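Local atomic coordinates of succinylglutamate desuccinylase/aspartoacylase (Shewanella frigidimarina, PDB entry 3LWU), a protein that binds a zinc ion and is probably a metal-dependent hydrolase of the succinylglutamate desuccinylase/aspartoacylase family, acting on ester bonds. Residues A[44-49]-A[79-84]; A[156-161]-A[177-182]; A[211-216]-A[285-290]; A[240-245]-A[250-255]. All coordinates share one frame; numbering follows the deposited sequence.

Interaction 1 of 4, residues A[44-49]-A[79-84]; sequences YSFMGS and LLEGYQ
F46, the last residue of strand 38-46, faces L80 of helix 68-80, their CA atoms 8.3 Å apart. The backbones come near again at S49 and Q84, whose CA atoms are separated by 8.2 Å. A type I turn from L80 to Y83, in which Y83 N bonds to L80 O, carries the second segment away from the helix.

The phenyl ring of F46 does most of the touching. Its CG lies beside the backbone N, anti to the carbonyl carbon, and the ring extends toward the helix. L80 CB sits over one ring face, 4.2 Å from the F46 centroid and 17° off the normal, a CH-pi contact displaced toward the rim. At the ring edge stands the carboxylate of E81, OE2 coming to 3.5 Å from F46 CZ, with the two planes 51° apart. The E81 CB points away, but the bend at chi2 (-56°) swings the acid back to the ring.

E81 OE2 is hydrogen-bonded to T21 OG1 and to Y346 OH of the second subunit, and OE1 accepts from K22 N. Were E81 an alanine, these three groups would probably lose their acceptor, and the F46 ring edge its cover. The contact thus pairs apolar packing over a face with a carboxylate at the ring edge, where the C-H rim is likely to be mildly favourable to negative charge.

Interaction 2 of 4, residues A[156-161]-A[177-182]; sequences ETCQAR and NLQAMA
C158 and A180 mark the point where two antiparallel helices come together: their CA atoms are 5.9 Å apart, and the short axes of 156-160 and 177-182 approach to 9.0 Å at 168°. C158 loses the greatest area of any residue here, 61 Å². Its SG points at the opposing helix and lies along the side chain of Q179, 3.7 Å from Q179 CG, with CB, CD and NE2 of the same residue all within 4 Å. The sulfur also reaches 4.1 Å from A180 N, so it rests on both residues at once.

A180 contributes 45 Å². Its methyl group is directed at the first helix and meets the aliphatic part of Q159, CB to Q159 CG being 4.3 Å. The small side chain is consistent with the close backbone approach.

Q179 lies alongside the sulfur because its chain is extended, with CG opposite the backbone N (chi1 -175°). Its amide is held from beyond the pair: OE1 accepts from F125 N, and NE2 is bonded to H183 NE2. These bonds fix the amide's rotation and hold the whole side chain against the sulfur. The arrangement is an antiparallel helical hairpin, helices 143-160 and 170-182 packed through a cysteine sulfur, an alanine methyl and the flanks of two glutamines.

Interaction 3 of 4, residues A[211-216]-A[285-290]; sequences ARFFSI and LSHRGV
H287 stacks on F213, joining the end of helix 271-287 to the loop between strands 196-204 and 218-222; the two CA atoms are 8.0 Å apart. Along 285-290, L285 and S286 belong to the last helical turn.

H287 follows and makes the contact. Its CG stands opposite the backbone N (chi1 168°), which lays the imidazole over one face of the F213 ring as an offset stack, centroids 4.0 Å apart and planes at 19°. F213 CZ lies over the centre of the imidazole, 3.3 Å from H287 ND1, while H287 CB makes a CH-pi contact 3.9 Å from the phenyl centroid. The R212 guanidinium has F213 CE2 over its centre and is salt-bridged to D209. A serine in place of F213 would probably leave the imidazole without its stacking partner and free to turn.

After R288 the helix closes in a Schellman motif: G289 has positive phi (74°), G289 N bonds to S286 O at 2.8 Å and V290 N to L285 O at 2.9 Å. V290 then pairs with the backbone of L86 and G87, and R288 and V290 pack on I187 of strand 187-194, where F214 meets L189.

Interaction 4 of 4, residues A[240-245]-A[250-255]; sequences QLTEYA and REFSVP
Hydrogen bonding joins A245 and R250 directly: R250 N donates to A245 O at 2.9 Å with an N-H...O angle of 154°. A water adds a second bridge. It lies 2.6 Å from R250 O and within bonding distance of T242 O, to which it can donate, though not necessarily to both at once, and it accepts from F252 N. That water also lies above the centre of one face of the F252 ring. The extended R250 carries its guanidinium to N143, L141 and Q139.

Apolar contact centres on the same ring. With CG set between the backbone N and carbonyl carbon (chi1 49°), it turns toward the helix, meeting A245 CB through CE2 at 3.7 Å, and it meets F147 of helix 143-160 edge-to-face.

Van der Waals contacts gather round T242, whose hydroxyl bonds back along the helix to W238 O. F252 CE1 comes within 3.5 Å of T242 OG1, V254 CG2 and P255 CD pack near the same oxygen, and T242 CG2 reaches 3.1 Å from F252 O.

The chemistry implies that the carbonyls of T242 and A245, in the last turns of helix 230-247, find partners in a water and R250 N as the chain returns.

Overall arrangement
From the N terminus, interaction 1 is the first to close a loop, joining the end of strand 38-46 to the end of helix 68-80. Interaction 2 follows in series, closing the short connection between helices 143-160 and 170-182. Interaction 3 spans a longer stretch, from the loop before strand 218-222 to the end of helix 271-287, and interaction 4 is nested inside it, folding the chain after helix 230-247 back onto that helix. None cross. Interactions 1 and 3 lie on the same side of the chain's centre, their centres 16 Å apart, whereas interactions 1 and 4 are 31 Å apart between centres. None touches another, and all lie away from the zinc site of H63, E66 and H192.

Interaction 1 of 4, residues A[44-49]-A[79-84]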
# COMPACT_ATOMS: atom_id res chain seq x y z
N TYR A 44 30.22 -10.71 -0.19
CA TYR A 44 31.16 -11.59 0.45
C TYR A 44 31.84 -12.36 -0.66
O TYR A 44 31.18 -12.87 -1.57
CB TYR A 44 30.43 -12.59 1.37
CG TYR A 44 29.73 -11.94 2.53
CD1 TYR A 44 30.43 -11.53 3.65
CD2 TYR A 44 28.36 -11.67 2.48
CE1 TYR A 44 29.77 -10.91 4.74
CE2 TYR A 44 27.70 -11.02 3.56
CZ TYR A 44 28.42 -10.66 4.68
OH TYR A 44 27.80 -10.07 5.76
N SER A 45 33.15 -12.44 -0.58
CA SER A 45 33.93 -13.11 -1.59
C SER A 45 34.86 -14.16 -0.98
O SER A 45 35.65 -13.84 -0.11
CB SER A 45 34.72 -12.06 -2.39
OG SER A 45 35.61 -12.72 -3.27
N PHE A 46 34.73 -15.42 -1.42
CA PHE A 46 35.69 -16.45 -1.08
C PHE A 46 36.62 -16.60 -2.27
O PHE A 46 36.22 -17.07 -3.33
CB PHE A 46 35.01 -17.80 -0.78
CG PHE A 46 34.26 -17.86 0.56
CD1 PHE A 46 33.01 -17.34 0.69
CD2 PHE A 46 34.83 -18.46 1.66
CE1 PHE A 46 32.36 -17.38 1.91
CE2 PHE A 46 34.19 -18.53 2.85
CZ PHE A 46 32.95 -17.98 2.99
N MSE A 47 37.86 -16.17 -2.12
CA MSE A 47 38.83 -16.18 -3.23
C MSE A 47 39.16 -17.59 -3.60
O MSE A 47 39.45 -18.36 -2.72
CB MSE A 47 40.16 -15.65 -2.79
CG MSE A 47 40.37 -14.20 -2.99
SE MSE A 47 42.27 -13.98 -2.49
CE MSE A 47 41.78 -12.36 -1.45
N GLY A 48 39.19 -17.90 -4.88
CA GLY A 48 39.65 -19.20 -5.32
C GLY A 48 41.17 -19.26 -5.31
O GLY A 48 41.81 -18.28 -5.58
N SER A 49 41.73 -20.43 -4.98
CA SER A 49 43.19 -20.67 -4.97
C SER A 49 43.76 -21.09 -6.33
O SER A 49 44.96 -21.11 -6.48
CB SER A 49 43.55 -21.74 -3.91
OG SER A 49 42.76 -22.92 -4.04
N LEU A 79 29.47 -23.50 5.62
CA LEU A 79 30.06 -24.72 5.09
C LEU A 79 31.36 -24.40 4.38
O LEU A 79 32.37 -25.07 4.60
CB LEU A 79 29.09 -25.45 4.14
CG LEU A 79 27.85 -26.10 4.80
CD1 LEU A 79 26.85 -26.52 3.73
CD2 LEU A 79 28.22 -27.28 5.73
N LEU A 80 31.36 -23.36 3.55
CA LEU A 80 32.56 -23.03 2.80
C LEU A 80 33.79 -22.71 3.67
O LEU A 80 34.92 -22.87 3.19
CB LEU A 80 32.30 -21.90 1.82
CG LEU A 80 31.41 -22.25 0.62
CD1 LEU A 80 30.92 -20.94 -0.05
CD2 LEU A 80 32.15 -23.16 -0.38
N GLU A 81 33.60 -22.31 4.93
CA GLU A 81 34.73 -22.09 5.82
C GLU A 81 35.58 -23.36 5.94
O GLU A 81 36.76 -23.26 6.16
CB GLU A 81 34.31 -21.67 7.25
CG GLU A 81 33.44 -20.40 7.36
CD GLU A 81 34.04 -19.14 6.73
OE1 GLU A 81 35.26 -19.08 6.48
OE2 GLU A 81 33.25 -18.19 6.48
N GLY A 82 34.97 -24.53 5.76
CA GLY A 82 35.66 -25.83 5.83
C GLY A 82 35.95 -26.58 4.53
O GLY A 82 36.45 -27.69 4.56
N TYR A 83 35.65 -25.99 3.37
CA TYR A 83 35.96 -26.59 2.08
C TYR A 83 37.05 -25.76 1.42
O TYR A 83 37.17 -24.57 1.69
CB TYR A 83 34.72 -26.67 1.18
CG TYR A 83 33.71 -27.67 1.66
CD1 TYR A 83 33.91 -29.02 1.46
CD2 TYR A 83 32.56 -27.28 2.34
CE1 TYR A 83 33.01 -29.95 1.90
CE2 TYR A 83 31.65 -28.25 2.81
CZ TYR A 83 31.90 -29.57 2.57
OH TYR A 83 31.08 -30.55 2.99
N GLN A 84 37.86 -26.40 0.58
CA GLN A 84 38.87 -25.68 -0.16
C GLN A 84 38.27 -25.09 -1.44
O GLN A 84 37.87 -25.84 -2.35
CB GLN A 84 40.04 -26.59 -0.49
CG GLN A 84 41.07 -25.91 -1.35
CD GLN A 84 42.35 -26.68 -1.37
OE1 GLN A 84 42.46 -27.74 -2.00
NE2 GLN A 84 43.35 -26.14 -0.68

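Interaction 2 of 4, residues A[156-161]-A[177-182]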
# COMPACT_ATOMS: atom_id res chain seq x y z
N GLU A 156 31.05 -4.33 -19.69
CA GLU A 156 31.14 -2.89 -20.02
C GLU A 156 29.83 -2.28 -20.51
O GLU A 156 29.51 -1.13 -20.15
CB GLU A 156 32.25 -2.64 -21.06
CG GLU A 156 33.63 -2.95 -20.47
CD GLU A 156 34.77 -3.07 -21.48
OE1 GLU A 156 34.60 -2.69 -22.68
OE2 GLU A 156 35.86 -3.54 -21.03
N THR A 157 29.11 -3.01 -21.36
CA THR A 157 27.88 -2.49 -21.95
C THR A 157 26.79 -2.41 -20.88
O THR A 157 25.91 -1.54 -20.91
CB THR A 157 27.38 -3.36 -23.12
OG1 THR A 157 27.29 -4.72 -22.68
CG2 THR A 157 28.33 -3.27 -24.36
N CYS A 158 26.88 -3.31 -19.92
CA CYS A 158 26.03 -3.25 -18.76
C CYS A 158 26.30 -2.02 -17.89
O CYS A 158 25.39 -1.27 -17.52
CB CYS A 158 26.27 -4.51 -17.94
SG CYS A 158 24.87 -5.19 -17.34
N GLN A 159 27.57 -1.83 -17.54
CA GLN A 159 28.03 -0.64 -16.81
C GLN A 159 27.70 0.68 -17.53
O GLN A 159 27.37 1.68 -16.87
CB GLN A 159 29.53 -0.72 -16.53
CG GLN A 159 29.86 -1.68 -15.39
CD GLN A 159 31.33 -2.10 -15.34
OE1 GLN A 159 32.10 -1.91 -16.29
NE2 GLN A 159 31.71 -2.70 -14.22
N ALA A 160 27.75 0.67 -18.85
CA ALA A 160 27.43 1.84 -19.66
C ALA A 160 25.99 2.31 -19.45
O ALA A 160 25.72 3.49 -19.56
CB ALA A 160 27.71 1.58 -21.20
N ARG A 161 25.07 1.40 -19.15
CA ARG A 161 23.68 1.77 -18.91
C ARG A 161 23.56 2.73 -17.72
O ARG A 161 22.60 3.49 -17.62
CB ARG A 161 22.77 0.55 -18.70
CG ARG A 161 22.45 -0.31 -19.94
CD ARG A 161 21.35 0.27 -20.84
NE ARG A 161 20.05 0.37 -20.15
CZ ARG A 161 19.07 1.23 -20.45
NH1 ARG A 161 19.23 2.11 -21.44
NH2 ARG A 161 17.93 1.24 -19.73
N ASN A 177 23.40 -3.11 -11.78
CA ASN A 177 24.51 -3.26 -10.84
C ASN A 177 24.70 -4.74 -10.47
O ASN A 177 25.82 -5.23 -10.36
CB ASN A 177 24.23 -2.46 -9.56
CG ASN A 177 24.69 -1.03 -9.64
OD1 ASN A 177 23.88 -0.09 -9.67
ND2 ASN A 177 25.97 -0.85 -9.64
N LEU A 178 23.60 -5.45 -10.28
CA LEU A 178 23.69 -6.88 -9.98
C LEU A 178 24.21 -7.68 -11.17
O LEU A 178 25.01 -8.60 -11.01
CB LEU A 178 22.34 -7.43 -9.54
CG LEU A 178 21.75 -6.79 -8.26
CD1 LEU A 178 20.38 -7.40 -7.96
CD2 LEU A 178 22.67 -6.89 -7.03
N GLN A 179 23.76 -7.31 -12.37
CA GLN A 179 24.03 -8.04 -13.58
C GLN A 179 25.52 -7.90 -13.94
O GLN A 179 26.15 -8.87 -14.43
CB GLN A 179 23.12 -7.51 -14.70
CG GLN A 179 23.20 -8.24 -16.03
CD GLN A 179 22.14 -7.79 -17.06
OE1 GLN A 179 21.09 -7.24 -16.71
NE2 GLN A 179 22.40 -8.06 -18.33
N ALA A 180 26.06 -6.70 -13.70
CA ALA A 180 27.49 -6.42 -13.96
C ALA A 180 28.36 -7.39 -13.19
O ALA A 180 29.35 -7.89 -13.72
CB ALA A 180 27.85 -5.00 -13.57
N MSE A 181 27.99 -7.69 -11.94
CA MSE A 181 28.71 -8.72 -11.16
C MSE A 181 28.44 -10.13 -11.69
O MSE A 181 29.37 -10.94 -11.82
CB MSE A 181 28.35 -8.63 -9.68
CG MSE A 181 28.93 -7.43 -8.98
SE MSE A 181 28.43 -7.43 -7.06
CE MSE A 181 26.53 -7.08 -7.31
N ALA A 182 27.18 -10.44 -12.01
CA ALA A 182 26.80 -11.78 -12.47
C ALA A 182 27.55 -12.15 -13.76
O ALA A 182 27.98 -13.29 -13.95
CB ALA A 182 25.28 -11.88 -12.69

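Interaction 3 of 4, residues A[211-216]-A[285-290]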
# COMPACT_ATOMS: atom_id res chain seq x y z
N ALA A 211 20.56 -30.23 -13.25
CA ALA A 211 19.44 -30.27 -12.32
C ALA A 211 19.58 -31.38 -11.29
O ALA A 211 19.17 -31.21 -10.15
CB ALA A 211 18.08 -30.37 -13.05
N ARG A 212 20.20 -32.49 -11.65
CA ARG A 212 20.30 -33.62 -10.71
C ARG A 212 21.23 -33.39 -9.49
O ARG A 212 21.27 -34.24 -8.55
CB ARG A 212 20.65 -34.93 -11.46
CG ARG A 212 21.99 -34.98 -12.12
CD ARG A 212 22.32 -36.36 -12.68
NE ARG A 212 23.75 -36.46 -12.99
CZ ARG A 212 24.33 -35.89 -14.05
NH1 ARG A 212 23.59 -35.21 -14.93
NH2 ARG A 212 25.65 -36.00 -14.25
N PHE A 213 21.98 -32.29 -9.48
CA PHE A 213 22.93 -32.02 -8.40
C PHE A 213 22.32 -31.21 -7.27
O PHE A 213 22.72 -31.37 -6.11
CB PHE A 213 24.18 -31.34 -8.94
CG PHE A 213 24.99 -32.24 -9.83
CD1 PHE A 213 25.89 -33.14 -9.29
CD2 PHE A 213 24.80 -32.24 -11.20
CE1 PHE A 213 26.61 -34.00 -10.08
CE2 PHE A 213 25.53 -33.08 -12.01
CZ PHE A 213 26.44 -33.97 -11.44
N PHE A 214 21.34 -30.37 -7.61
CA PHE A 214 20.65 -29.61 -6.61
C PHE A 214 19.69 -30.52 -5.88
O PHE A 214 19.41 -31.64 -6.35
CB PHE A 214 19.92 -28.43 -7.24
CG PHE A 214 20.84 -27.46 -7.93
CD1 PHE A 214 21.57 -26.56 -7.20
CD2 PHE A 214 20.98 -27.47 -9.31
CE1 PHE A 214 22.42 -25.65 -7.83
CE2 PHE A 214 21.84 -26.57 -9.93
CZ PHE A 214 22.54 -25.66 -9.19
N SER A 215 19.23 -30.09 -4.70
CA SER A 215 18.33 -30.91 -3.87
C SER A 215 16.90 -30.43 -4.11
O SER A 215 16.23 -29.95 -3.21
CB SER A 215 18.71 -30.79 -2.40
OG SER A 215 20.03 -31.25 -2.17
N ILE A 216 16.48 -30.49 -5.37
CA ILE A 216 15.24 -29.85 -5.79
C ILE A 216 14.37 -30.84 -6.55
O ILE A 216 14.75 -31.33 -7.61
CB ILE A 216 15.53 -28.57 -6.61
CG1 ILE A 216 16.19 -27.52 -5.71
CG2 ILE A 216 14.21 -27.98 -7.15
CD1 ILE A 216 16.57 -26.24 -6.38
N LEU A 285 28.53 -27.28 -7.10
CA LEU A 285 29.84 -26.61 -7.13
C LEU A 285 30.95 -27.64 -7.10
O LEU A 285 31.98 -27.50 -7.78
CB LEU A 285 30.00 -25.63 -5.95
CG LEU A 285 29.03 -24.45 -5.91
CD1 LEU A 285 29.41 -23.45 -4.81
CD2 LEU A 285 28.90 -23.78 -7.27
N SER A 286 30.76 -28.70 -6.34
CA SER A 286 31.73 -29.80 -6.36
C SER A 286 31.86 -30.37 -7.76
O SER A 286 32.96 -30.42 -8.31
CB SER A 286 31.30 -30.92 -5.41
OG SER A 286 32.25 -31.98 -5.42
N HIS A 287 30.75 -30.81 -8.33
CA HIS A 287 30.76 -31.40 -9.68
C HIS A 287 31.44 -30.48 -10.71
O HIS A 287 32.07 -30.95 -11.64
CB HIS A 287 29.31 -31.66 -10.11
CG HIS A 287 29.14 -31.98 -11.56
ND1 HIS A 287 29.57 -33.17 -12.12
CD2 HIS A 287 28.54 -31.29 -12.56
CE1 HIS A 287 29.28 -33.18 -13.41
NE2 HIS A 287 28.65 -32.05 -13.70
N ARG A 288 31.29 -29.18 -10.54
CA ARG A 288 31.91 -28.22 -11.44
C ARG A 288 33.35 -27.87 -11.09
O ARG A 288 33.97 -27.08 -11.80
CB ARG A 288 31.09 -26.92 -11.53
CG ARG A 288 29.69 -27.07 -12.19
CD ARG A 288 29.76 -27.58 -13.64
NE ARG A 288 30.68 -26.78 -14.44
CZ ARG A 288 30.37 -25.62 -15.03
NH1 ARG A 288 29.15 -25.10 -14.92
NH2 ARG A 288 31.28 -24.97 -15.72
N GLY A 289 33.91 -28.45 -10.03
CA GLY A 289 35.33 -28.17 -9.68
C GLY A 289 35.52 -26.77 -9.06
O GLY A 289 36.61 -26.22 -9.09
N VAL A 290 34.46 -26.17 -8.51
CA VAL A 290 34.61 -24.89 -7.82
C VAL A 290 35.25 -25.13 -6.45
O VAL A 290 35.95 -24.28 -5.92
CB VAL A 290 33.25 -24.14 -7.66
CG1 VAL A 290 33.40 -22.86 -6.82
CG2 VAL A 290 32.66 -23.82 -9.03

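Interaction 4 of 4, residues A[240-245]-A[250-255]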
# COMPACT_ATOMS: atom_id res chain seq x y z
N GLN A 240 23.22 -17.66 -27.38
CA GLN A 240 23.23 -17.09 -28.73
C GLN A 240 24.58 -17.27 -29.39
O GLN A 240 24.65 -17.71 -30.54
CB GLN A 240 22.89 -15.59 -28.73
CG GLN A 240 21.45 -15.23 -28.48
CD GLN A 240 21.33 -13.80 -27.91
OE1 GLN A 240 22.17 -12.92 -28.21
NE2 GLN A 240 20.30 -13.56 -27.06
N LEU A 241 25.65 -16.92 -28.67
CA LEU A 241 27.01 -17.01 -29.22
C LEU A 241 27.31 -18.44 -29.62
O LEU A 241 27.80 -18.69 -30.72
CB LEU A 241 28.06 -16.52 -28.22
CG LEU A 241 29.54 -16.69 -28.58
CD1 LEU A 241 29.91 -15.98 -29.87
CD2 LEU A 241 30.39 -16.17 -27.45
N THR A 242 27.00 -19.38 -28.75
CA THR A 242 27.27 -20.79 -29.00
C THR A 242 26.51 -21.36 -30.22
O THR A 242 27.11 -22.01 -31.07
CB THR A 242 26.95 -21.66 -27.76
OG1 THR A 242 27.59 -21.11 -26.60
CG2 THR A 242 27.41 -23.10 -27.98
N GLU A 243 25.19 -21.14 -30.28
CA GLU A 243 24.39 -21.59 -31.43
C GLU A 243 24.95 -20.96 -32.70
O GLU A 243 25.12 -21.65 -33.73
CB GLU A 243 22.90 -21.25 -31.28
CG GLU A 243 22.17 -22.11 -30.24
CD GLU A 243 20.83 -21.51 -29.79
OE1 GLU A 243 20.25 -20.71 -30.56
OE2 GLU A 243 20.37 -21.81 -28.66
N TYR A 244 25.27 -19.66 -32.64
CA TYR A 244 25.88 -19.04 -33.81
C TYR A 244 27.21 -19.69 -34.17
O TYR A 244 27.38 -20.10 -35.32
CB TYR A 244 26.04 -17.52 -33.71
CG TYR A 244 26.57 -16.95 -35.03
CD1 TYR A 244 25.71 -16.75 -36.13
CD2 TYR A 244 27.92 -16.65 -35.19
CE1 TYR A 244 26.20 -16.26 -37.37
CE2 TYR A 244 28.41 -16.16 -36.39
CZ TYR A 244 27.55 -15.97 -37.48
OH TYR A 244 28.08 -15.48 -38.66
N ALA A 245 28.13 -19.82 -33.23
CA ALA A 245 29.44 -20.45 -33.55
C ALA A 245 29.27 -21.85 -34.16
O ALA A 245 29.90 -22.16 -35.17
CB ALA A 245 30.33 -20.51 -32.34
N ARG A 250 31.93 -24.23 -35.61
CA ARG A 250 32.77 -24.15 -34.40
C ARG A 250 31.93 -24.60 -33.18
O ARG A 250 31.15 -23.82 -32.62
CB ARG A 250 33.32 -22.74 -34.22
CG ARG A 250 34.21 -22.55 -33.00
CD ARG A 250 34.94 -21.23 -33.13
NE ARG A 250 35.91 -20.99 -32.06
CZ ARG A 250 36.78 -19.98 -32.04
NH1 ARG A 250 36.82 -19.09 -33.02
NH2 ARG A 250 37.63 -19.85 -31.02
N GLU A 251 32.11 -25.87 -32.80
CA GLU A 251 31.35 -26.49 -31.74
C GLU A 251 32.07 -26.36 -30.38
O GLU A 251 33.26 -26.62 -30.27
CB GLU A 251 31.05 -27.96 -32.08
N PHE A 252 31.33 -25.88 -29.39
CA PHE A 252 31.73 -25.92 -27.97
C PHE A 252 30.44 -25.82 -27.15
O PHE A 252 29.39 -25.43 -27.68
CB PHE A 252 32.71 -24.80 -27.57
CG PHE A 252 32.28 -23.42 -28.01
CD1 PHE A 252 31.30 -22.71 -27.30
CD2 PHE A 252 32.89 -22.82 -29.11
CE1 PHE A 252 30.89 -21.42 -27.71
CE2 PHE A 252 32.50 -21.53 -29.51
CZ PHE A 252 31.49 -20.82 -28.80
N SER A 253 30.51 -26.17 -25.87
CA SER A 253 29.30 -26.09 -25.04
C SER A 253 29.16 -24.70 -24.41
O SER A 253 30.15 -23.97 -24.24
CB SER A 253 29.32 -27.19 -23.98
OG SER A 253 30.56 -27.18 -23.31
N VAL A 254 27.93 -24.34 -24.05
CA VAL A 254 27.66 -23.00 -23.58
C VAL A 254 28.59 -22.75 -22.36
O VAL A 254 28.58 -23.53 -21.42
CB VAL A 254 26.18 -22.79 -23.25
CG1 VAL A 254 25.93 -21.33 -22.87
CG2 VAL A 254 25.30 -23.20 -24.46
N PRO A 255 29.44 -21.71 -22.42
CA PRO A 255 30.44 -21.47 -21.37
C PRO A 255 29.87 -21.01 -20.02
O PRO A 255 30.57 -21.06 -19.03
CB PRO A 255 31.31 -20.35 -21.95
CG PRO A 255 30.98 -20.31 -23.41
CD PRO A 255 29.56 -20.72 -23.51
O HOH W 1 29.47 -23.74 -30.69